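Local structure of putative cathepsin d (Ixodes ricinus, 5N7Q) at residues A[196-202]-A[221-226]; A[271-275]-A[312-318]; A[5-9]-A[95-99]. The protein probably cuts proteins internally as a tick aspartic endopeptidase of the pepsin-like A1 family, and is held here in complex with the inhibitor pepstatin A. All coordinates share one frame; numbering follows the deposited sequence. Where two conformers were deposited one is given.

Contact 1 of 3, residues A[196-202]-A[221-226]; sequences YWQFHVD and GCEAIA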
loop_
_atom_site.group_PDB
_atom_site.type_symbol
_atom_site.label_atom_id
_atom_site.label_comp_id
_atom_site.label_asym_id
_atom_site.label_seq_id
_atom_site.Cartn_x
_atom_site.Cartn_y
_atom_site.Cartn_z
ATOM N N TYR A 196 -3.280 -11.116 -3.359
ATOM C CA TYR A 196 -2.491 -9.919 -3.548
ATOM C C TYR A 196 -2.370 -9.649 -5.047
ATOM O O TYR A 196 -2.712 -10.496 -5.893
ATOM C CB TYR A 196 -1.093 -10.062 -2.948
ATOM C CG TYR A 196 -1.030 -10.479 -1.485
ATOM C CD1 TYR A 196 -1.594 -9.703 -0.487
ATOM C CD2 TYR A 196 -0.306 -11.607 -1.098
ATOM C CE1 TYR A 196 -1.525 -10.076 0.847
ATOM C CE2 TYR A 196 -0.201 -11.983 0.238
ATOM C CZ TYR A 196 -0.819 -11.207 1.208
ATOM O OH TYR A 196 -0.718 -11.596 2.543
ATOM N N TRP A 197 -1.863 -8.478 -5.367
ATOM C CA TRP A 197 -1.436 -8.153 -6.721
ATOM C C TRP A 197 -0.039 -8.728 -6.929
ATOM O O TRP A 197 0.965 -8.048 -6.734
ATOM C CB TRP A 197 -1.481 -6.648 -6.939
ATOM C CG TRP A 197 -2.884 -6.143 -7.091
ATOM C CD1 TRP A 197 -3.713 -5.648 -6.105
ATOM C CD2 TRP A 197 -3.624 -6.053 -8.318
ATOM N NE1 TRP A 197 -4.913 -5.270 -6.664
ATOM C CE2 TRP A 197 -4.867 -5.488 -8.013
ATOM C CE3 TRP A 197 -3.329 -6.372 -9.653
ATOM C CZ2 TRP A 197 -5.828 -5.244 -8.989
ATOM C CZ3 TRP A 197 -4.260 -6.150 -10.607
ATOM C CH2 TRP A 197 -5.505 -5.552 -10.278
ATOM N N GLN A 198 0.001 -10.034 -7.203
ATOM C CA GLN A 198 1.213 -10.851 -7.150
ATOM C C GLN A 198 1.698 -11.215 -8.549
ATOM O O GLN A 198 0.877 -11.451 -9.450
ATOM C CB GLN A 198 0.928 -12.113 -6.343
ATOM C CG GLN A 198 2.147 -12.966 -5.997
ATOM C CD GLN A 198 1.829 -14.044 -4.993
ATOM O OE1 GLN A 198 1.043 -13.837 -4.053
ATOM N NE2 GLN A 198 2.423 -15.207 -5.180
ATOM N N PHE A 199 3.007 -11.270 -8.719
ATOM C CA PHE A 199 3.622 -11.538 -10.029
ATOM C C PHE A 199 5.035 -12.056 -9.857
ATOM O O PHE A 199 5.589 -12.027 -8.762
ATOM C CB PHE A 199 3.610 -10.259 -10.900
ATOM C CG PHE A 199 4.147 -9.061 -10.188
ATOM C CD1 PHE A 199 5.507 -8.776 -10.202
ATOM C CD2 PHE A 199 3.308 -8.245 -9.436
ATOM C CE1 PHE A 199 6.010 -7.683 -9.507
ATOM C CE2 PHE A 199 3.812 -7.157 -8.752
ATOM C CZ PHE A 199 5.161 -6.876 -8.773
ATOM N N HIS A 200 5.593 -12.503 -10.977
ATOM C CA HIS A 200 6.963 -13.029 -11.014
ATOM C C HIS A 200 7.979 -11.930 -11.291
ATOM O O HIS A 200 7.797 -11.061 -12.155
ATOM C CB HIS A 200 7.038 -14.113 -12.090
ATOM C CG HIS A 200 8.385 -14.756 -12.211
ATOM N ND1 HIS A 200 8.859 -15.655 -11.289
ATOM C CD2 HIS A 200 9.349 -14.632 -13.153
ATOM C CE1 HIS A 200 10.063 -16.056 -11.650
ATOM N NE2 HIS A 200 10.390 -15.435 -12.763
ATOM N N VAL A 201 9.073 -11.968 -10.522
ATOM C CA VAL A 201 10.247 -11.105 -10.700
ATOM C C VAL A 201 11.431 -11.962 -11.195
ATOM O O VAL A 201 11.625 -13.091 -10.719
ATOM C CB VAL A 201 10.577 -10.381 -9.378
ATOM C CG1 VAL A 201 11.928 -9.692 -9.436
ATOM C CG2 VAL A 201 9.446 -9.401 -9.044
ATOM N N ASP A 202 12.199 -11.402 -12.123
ATOM C CA ASP A 202 13.314 -12.127 -12.743
ATOM C C ASP A 202 14.582 -12.097 -11.914
ATOM O O ASP A 202 15.342 -13.054 -11.998
ATOM C CB ASP A 202 13.654 -11.558 -14.113
ATOM C CG ASP A 202 12.490 -11.601 -15.095
ATOM O OD1 ASP A 202 11.582 -12.437 -14.958
ATOM O OD2 ASP A 202 12.476 -10.754 -16.013
ATOM N N GLY A 221 14.887 -16.315 -10.006
ATOM C CA GLY A 221 13.538 -15.767 -10.074
ATOM C C GLY A 221 12.829 -15.863 -8.744
ATOM O O GLY A 221 13.168 -16.680 -7.886
ATOM N N CYS A 222 11.785 -15.059 -8.585
ATOM C CA CYS A 222 11.070 -15.002 -7.320
ATOM C C CYS A 222 9.708 -14.395 -7.546
ATOM O O CYS A 222 9.414 -13.956 -8.646
ATOM C CB CYS A 222 11.879 -14.193 -6.273
ATOM S SG CYS A 222 12.357 -12.563 -6.839
ATOM N N GLU A 223 8.891 -14.389 -6.493
ATOM C CA GLU A 223 7.514 -13.851 -6.526
ATOM C C GLU A 223 7.525 -12.538 -5.739
ATOM O O GLU A 223 8.311 -12.366 -4.790
ATOM C CB GLU A 223 6.464 -14.824 -5.917
ATOM C CG GLU A 223 6.037 -16.074 -6.729
ATOM C CD GLU A 223 5.036 -15.823 -7.886
ATOM O OE1 GLU A 223 3.759 -15.733 -7.694
ATOM O OE2 GLU A 223 5.550 -15.819 -9.030
ATOM N N ALA A 224 6.645 -11.611 -6.112
ATOM C CA ALA A 224 6.503 -10.321 -5.456
ATOM C C ALA A 224 5.058 -9.861 -5.519
ATOM O O ALA A 224 4.268 -10.350 -6.313
ATOM C CB ALA A 224 7.373 -9.268 -6.143
ATOM N N ILE A 225 4.725 -8.868 -4.702
ATOM C CA ILE A 225 3.426 -8.159 -4.781
ATOM C C ILE A 225 3.668 -6.664 -4.847
ATOM O O ILE A 225 4.698 -6.172 -4.344
ATOM C CB ILE A 225 2.464 -8.531 -3.604
ATOM C CG1 ILE A 225 2.918 -7.899 -2.270
ATOM C CG2 ILE A 225 2.375 -10.061 -3.477
ATOM C CD1 ILE A 225 1.955 -8.099 -1.112
ATOM N N ALA A 226 2.724 -5.942 -5.418
ATOM C CA ALA A 226 2.731 -4.480 -5.398
ATOM C C ALA A 226 1.761 -4.024 -4.315
ATOM O O ALA A 226 0.575 -4.252 -4.432
ATOM C CB ALA A 226 2.335 -3.929 -6.744
HETATM O O HOH W 1 -0.867 -6.597 -3.382
#

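Contact 2 of 3, residues A[271-275]-A[312-318]; sequences TFTIS and WILGDVF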
loop_
_atom_site.group_PDB
_atom_site.type_symbol
_atom_site.label_atom_id
_atom_site.label_comp_id
_atom_site.label_asym_id
_atom_site.label_seq_id
_atom_site.Cartn_x
_atom_site.Cartn_y
_atom_site.Cartn_z
ATOM N N THR A 271 18.466 -2.847 -8.100
ATOM C CA THR A 271 17.666 -2.989 -9.325
ATOM C C THR A 271 16.810 -4.242 -9.297
ATOM O O THR A 271 17.313 -5.337 -9.007
ATOM C CB THR A 271 18.595 -3.015 -10.535
ATOM O OG1 THR A 271 19.389 -1.826 -10.551
ATOM C CG2 THR A 271 17.805 -3.138 -11.853
ATOM N N PHE A 272 15.522 -4.092 -9.644
ATOM C CA PHE A 272 14.556 -5.192 -9.792
ATOM C C PHE A 272 14.288 -5.375 -11.264
ATOM O O PHE A 272 14.031 -4.402 -11.976
ATOM C CB PHE A 272 13.233 -4.870 -9.075
ATOM C CG PHE A 272 13.346 -4.924 -7.591
ATOM C CD1 PHE A 272 13.965 -3.876 -6.908
ATOM C CD2 PHE A 272 12.876 -6.016 -6.868
ATOM C CE1 PHE A 272 14.119 -3.938 -5.531
ATOM C CE2 PHE A 272 13.034 -6.078 -5.495
ATOM C CZ PHE A 272 13.657 -5.046 -4.831
ATOM N N THR A 273 14.437 -6.603 -11.746
ATOM C CA THR A 273 14.189 -6.909 -13.149
ATOM C C THR A 273 12.823 -7.573 -13.241
ATOM O O THR A 273 12.585 -8.610 -12.634
ATOM C CB THR A 273 15.282 -7.800 -13.748
ATOM O OG1 THR A 273 16.535 -7.091 -13.705
ATOM C CG2 THR A 273 14.934 -8.127 -15.224
ATOM N N ILE A 274 11.923 -6.965 -14.014
ATOM C CA ILE A 274 10.543 -7.411 -14.119
ATOM C C ILE A 274 10.176 -7.379 -15.587
ATOM O O ILE A 274 10.403 -6.379 -16.254
ATOM C CB ILE A 274 9.576 -6.480 -13.323
ATOM C CG1 ILE A 274 10.074 -6.289 -11.871
ATOM C CG2 ILE A 274 8.162 -7.025 -13.402
ATOM C CD1 ILE A 274 9.296 -5.229 -11.096
ATOM N N SER A 275 9.668 -8.493 -16.094
ATOM C CA SER A 275 9.390 -8.644 -17.538
ATOM C C SER A 275 10.604 -8.283 -18.413
ATOM O O SER A 275 10.466 -7.713 -19.491
ATOM C CB SER A 275 8.129 -7.864 -17.936
ATOM O OG SER A 275 6.976 -8.426 -17.301
ATOM N N TRP A 312 8.612 -11.013 -2.211
ATOM C CA TRP A 312 9.008 -9.643 -1.951
ATOM C C TRP A 312 7.782 -8.770 -2.007
ATOM O O TRP A 312 6.951 -8.897 -2.924
ATOM C CB TRP A 312 9.983 -9.152 -3.028
ATOM C CG TRP A 312 11.312 -9.886 -3.045
ATOM C CD1 TRP A 312 11.551 -11.141 -3.525
ATOM C CD2 TRP A 312 12.586 -9.386 -2.589
ATOM N NE1 TRP A 312 12.887 -11.457 -3.404
ATOM C CE2 TRP A 312 13.544 -10.402 -2.824
ATOM C CE3 TRP A 312 13.005 -8.179 -2.010
ATOM C CZ2 TRP A 312 14.894 -10.250 -2.482
ATOM C CZ3 TRP A 312 14.343 -8.034 -1.678
ATOM C CH2 TRP A 312 15.271 -9.060 -1.931
ATOM N N ILE A 313 7.634 -7.892 -1.032
ATOM C CA ILE A 313 6.574 -6.884 -1.099
ATOM C C ILE A 313 7.195 -5.579 -1.591
ATOM O O ILE A 313 8.080 -5.005 -0.914
ATOM C CB ILE A 313 5.878 -6.645 0.249
ATOM C CG1 ILE A 313 5.211 -7.929 0.797
ATOM C CG2 ILE A 313 4.847 -5.530 0.086
ATOM C CD1 ILE A 313 4.598 -7.780 2.187
ATOM N N LEU A 314 6.763 -5.138 -2.756
ATOM C CA LEU A 314 7.174 -3.861 -3.330
ATOM C C LEU A 314 6.207 -2.795 -2.828
ATOM O O LEU A 314 5.114 -2.641 -3.328
ATOM C CB LEU A 314 7.208 -3.960 -4.854
ATOM C CG LEU A 314 8.121 -5.041 -5.459
ATOM C CD1 LEU A 314 8.192 -4.919 -6.959
ATOM C CD2 LEU A 314 9.507 -4.960 -4.850
ATOM N N GLY A 315 6.606 -2.107 -1.771
ATOM C CA GLY A 315 5.834 -1.043 -1.151
ATOM C C GLY A 315 6.222 0.317 -1.692
ATOM O O GLY A 315 6.725 0.424 -2.814
ATOM N N ASP A 316 5.948 1.358 -0.893
ATOM C CA ASP A 316 6.009 2.736 -1.360
ATOM C C ASP A 316 7.409 3.136 -1.841
ATOM O O ASP A 316 7.557 3.973 -2.725
ATOM C CB ASP A 316 5.539 3.711 -0.280
ATOM C CG ASP A 316 4.132 3.430 0.236
ATOM O OD1 ASP A 316 3.315 2.833 -0.530
ATOM O OD2 ASP A 316 3.834 3.821 1.406
ATOM N N VAL A 317 8.451 2.538 -1.274
ATOM C CA VAL A 317 9.818 2.784 -1.781
ATOM C C VAL A 317 9.931 2.531 -3.292
ATOM O O VAL A 317 10.609 3.276 -4.007
ATOM C CB VAL A 317 10.841 1.929 -0.995
ATOM C CG1 VAL A 317 12.126 1.736 -1.776
ATOM C CG2 VAL A 317 11.085 2.552 0.356
ATOM N N PHE A 318 9.256 1.481 -3.777
ATOM C CA PHE A 318 9.214 1.138 -5.213
ATOM C C PHE A 318 8.114 1.859 -5.972
ATOM O O PHE A 318 8.332 2.349 -7.097
ATOM C CB PHE A 318 9.042 -0.391 -5.408
ATOM C CG PHE A 318 9.283 -0.872 -6.802
ATOM C CD1 PHE A 318 10.567 -1.164 -7.234
ATOM C CD2 PHE A 318 8.242 -1.026 -7.696
ATOM C CE1 PHE A 318 10.799 -1.606 -8.514
ATOM C CE2 PHE A 318 8.479 -1.446 -8.993
ATOM C CZ PHE A 318 9.733 -1.758 -9.401
#

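Contact 3 of 3, residues A[5-9]-A[95-99]; sequences PYPEP and IGSAK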
loop_
_atom_site.group_PDB
_atom_site.type_symbol
_atom_site.label_atom_id
_atom_site.label_comp_id
_atom_site.label_asym_id
_atom_site.label_seq_id
_atom_site.Cartn_x
_atom_site.Cartn_y
_atom_site.Cartn_z
ATOM N N PRO A 5 -13.136 9.011 -15.115
ATOM C CA PRO A 5 -12.467 8.396 -13.958
ATOM C C PRO A 5 -12.602 9.254 -12.706
ATOM O O PRO A 5 -13.075 10.397 -12.771
ATOM C CB PRO A 5 -11.020 8.339 -14.424
ATOM C CG PRO A 5 -10.876 9.621 -15.190
ATOM C CD PRO A 5 -12.163 9.720 -15.976
ATOM N N TYR A 6 -12.182 8.703 -11.574
ATOM C CA TYR A 6 -12.353 9.365 -10.266
ATOM C C TYR A 6 -10.985 9.538 -9.611
ATOM O O TYR A 6 -10.423 8.567 -9.113
ATOM C CB TYR A 6 -13.303 8.579 -9.332
ATOM C CG TYR A 6 -14.562 8.162 -10.043
ATOM C CD1 TYR A 6 -15.645 9.030 -10.177
ATOM C CD2 TYR A 6 -14.641 6.913 -10.606
ATOM C CE1 TYR A 6 -16.783 8.634 -10.856
ATOM C CE2 TYR A 6 -15.771 6.492 -11.280
ATOM C CZ TYR A 6 -16.847 7.346 -11.397
ATOM O OH TYR A 6 -17.965 6.916 -12.117
ATOM N N PRO A 7 -10.433 10.770 -9.637
ATOM C CA PRO A 7 -9.137 11.002 -8.994
ATOM C C PRO A 7 -9.272 11.134 -7.496
ATOM O O PRO A 7 -10.037 11.980 -7.020
ATOM C CB PRO A 7 -8.635 12.310 -9.639
ATOM C CG PRO A 7 -9.868 13.002 -10.065
ATOM C CD PRO A 7 -10.901 11.975 -10.354
ATOM N N GLU A 8 -8.541 10.316 -6.753
ATOM C CA GLU A 8 -8.563 10.358 -5.320
ATOM C C GLU A 8 -7.227 10.943 -4.818
ATOM O O GLU A 8 -6.181 10.298 -4.936
ATOM C CB GLU A 8 -8.784 8.964 -4.750
ATOM C CG GLU A 8 -8.586 8.833 -3.238
ATOM C CD GLU A 8 -9.619 9.523 -2.386
ATOM O OE1 GLU A 8 -10.586 10.084 -2.950
ATOM O OE2 GLU A 8 -9.476 9.489 -1.130
ATOM N N PRO A 9 -7.257 12.168 -4.287
ATOM C CA PRO A 9 -6.011 12.793 -3.837
ATOM C C PRO A 9 -5.526 12.252 -2.518
ATOM O O PRO A 9 -6.330 12.075 -1.600
ATOM C CB PRO A 9 -6.395 14.261 -3.694
ATOM C CG PRO A 9 -7.820 14.199 -3.292
ATOM C CD PRO A 9 -8.420 13.063 -4.048
ATOM N N ILE A 95 -16.142 8.070 -3.187
ATOM C CA ILE A 95 -14.776 8.423 -3.556
ATOM C C ILE A 95 -14.879 9.444 -4.689
ATOM O O ILE A 95 -15.406 9.138 -5.758
ATOM C CB ILE A 95 -13.987 7.212 -4.065
ATOM C CG1 ILE A 95 -13.835 6.169 -2.953
ATOM C CG2 ILE A 95 -12.643 7.661 -4.639
ATOM C CD1 ILE A 95 -13.280 4.841 -3.433
ATOM N N GLY A 96 -14.479 10.679 -4.413
ATOM C CA GLY A 96 -14.720 11.775 -5.345
ATOM C C GLY A 96 -16.199 11.823 -5.700
ATOM O O GLY A 96 -17.046 11.798 -4.793
ATOM N N SER A 97 -16.514 11.859 -6.990
ATOM C CA SER A 97 -17.903 11.891 -7.448
ATOM C C SER A 97 -18.505 10.497 -7.641
ATOM O O SER A 97 -19.657 10.371 -8.070
ATOM C CB SER A 97 -18.015 12.721 -8.741
ATOM O OG SER A 97 -17.401 12.038 -9.809
ATOM N N ALA A 98 -17.763 9.442 -7.307
ATOM C CA ALA A 98 -18.289 8.086 -7.392
ATOM C C ALA A 98 -19.147 7.803 -6.167
ATOM O O ALA A 98 -18.695 8.032 -5.056
ATOM C CB ALA A 98 -17.175 7.060 -7.482
ATOM N N LYS A 99 -20.345 7.296 -6.406
ATOM C CA LYS A 99 -21.284 6.888 -5.347
ATOM C C LYS A 99 -21.443 5.385 -5.424
ATOM O O LYS A 99 -22.107 4.867 -6.323
ATOM C CB LYS A 99 -22.650 7.542 -5.532
ATOM C CG LYS A 99 -22.613 9.041 -5.709
ATOM C CD LYS A 99 -22.690 9.795 -4.401
ATOM C CE LYS A 99 -22.953 11.277 -4.636
ATOM N NZ LYS A 99 -23.790 11.878 -3.563
HETATM O O HOH W 2 -14.823 12.539 -11.459
HETATM O O HOH W 3 -12.822 11.566 -2.199
#

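Contact 1 of 3, residues A[196-202]-A[221-226]
Val201 and Cys222 grip each other through both backbone groups, with Val201 N 2.8 Å from Cys222 O, and Phe199 with Ala224 repeats the pattern. A fifth backbone bond, Ala226 N to Trp197 O at 3.0 Å, extends the antiparallel pairing beyond Gln198, and a water joins Trp197 N to Ala226 O. One side-chain bond lies over the sheet: Gln198, extended with CG anti to its own N (chi1 -170°), carries NE2 to 2.9 Å from Glu223 OE1. The N-H meets the anti lone pair of OE1, which lies near the plane of the Gln198 amide. Thr192 OG1 is a second partner of OE1. Both bonds hold in the modelled conformer of Glu223, one of two, and are less certain than the backbone bonds.

Packing differs on the two faces. Beside Gln198, Ile225 sets CG2 3.5 Å from Tyr196 CB and lays CD1 over a face of the Tyr196 ring, a CH-pi contact. On the face of Phe199 and Val201, Val201 CG2 reaches Ala224 CB at 3.6 Å, while Val201 CB rests against Cys222 SG, which is tied by a disulfide to Cys218. The Phe199 ring leans across toward Ala224 and Ala226.

Tyr196 OH binds the backbone of the bound peptide, and Ile225 lies two positions before Asp227, the predicted catalytic residue. Strand 222-226 is flanked by strand 198-206 and, running parallel to it, strand 312-314.

Contact 2 of 3, residues A[271-275]-A[312-318]
Phe272 reaches from strand 271-274 into the angle between strand 312-314 and the helix that starts at Asp316, and its side chain meets three neighbours in turn. Its CB lies 4.1 Å from CE1 of Phe318. With CG placed beside the backbone N (chi1 -72°), the ring continues toward strand 312-314. There CD2 passes CD2 of Leu314, and CE2 comes closer to that same methyl, at 3.8 Å. The methyl sits off-centre against the ring in a CH-pi contact, the two side chains running past one another in opposing senses. The same CE2 also meets CE3 of Trp312 at 4.1 Å. CZ is the last atom, and it too lies near the Leu314 methyl.

Three rings thus form an aromatic cluster with Phe272 in the middle. Its edge is turned to the face of Trp312 in an offset edge-to-face pair, the planes 84° apart, whereas its own face receives the edge of Phe318, with planes at 74°. Two residues on, Ile274 points its CD1 toward the same helix and meets CZ of Phe318 at 3.9 Å. Leu314 CD1, in turn, lies over the centre of the Phe318 ring. Ile233 of strand 233-235 packs on Phe272, Trp312 and Leu314 alike. The cluster packs strand 270-274 against strand 312-314 and helix 316-319 in the C-terminal lobe of the two-lobed pepsin fold.

All five participants are buried and every contact between them is apolar. Cohesion here therefore rests on burial and shape, with the steeply inclined rings adding the weak electrostatic preference of edge-to-face pairs.

Contact 3 of 3, residues A[5-9]-A[95-99]
Ala98 CB stands over the centre of the Tyr6 ring, 3.6 Å from its centroid and only 9° off the ring normal, a well-centred CH-pi contact. The ring is met at its edge as well: Ser97 OG lies in its plane, 3.5 Å from Tyr6 CD1. Tyr6 therefore fits against two consecutive residues of the turn, one by its face and the other by its rim, while its hydroxyl is hydrogen-bonded to Leu149 O. Met144 of helix 140-146 touches both Tyr6 and Ala98. The Glu8 side chain runs nearly perpendicular to that of Ile95. Its CG swings away from the backbone N (chi1 170°) before the chain folds at chi2, which brings Glu8 OE1 to 3.6 Å from Ile95 CG2.

Two waters supply the polar links. One donates to Glu8 OE1 at 2.8 Å and accepts from Gly96 N; another joins Pro5 O to Ser97 OG.

Through Tyr6 and Glu8, strand 6-13 thus packs on a type II' beta turn from Ile95 to Ala98, closed by Ala98 N to Ile95 O at 2.8 Å, with Gly96 at positive phi. Such a turn is typical of tight beta hairpins, and here it connects antiparallel strands 82-95 and 98-101.

In the fold
From the N terminus, contact 3 comes first: segment 95-99 returns to segment 5-9, closing a loop of 85 residues and tying the first strand to the hairpin of strands 82-95 and 98-101. Contact 1 opens only later and closes a short loop of 18 residues; contact 2 follows with a loop of 36. The three are in series, so none nests within or crosses another. Contacts 1 and 2 nevertheless meet in space, their centres about 8 Å apart, because strand 198-206 neighbours 270-274 and strand 222-226 neighbours 312-314 in the same sheet. Contact 3 stands apart, about 29 Å from contact 1 between centres.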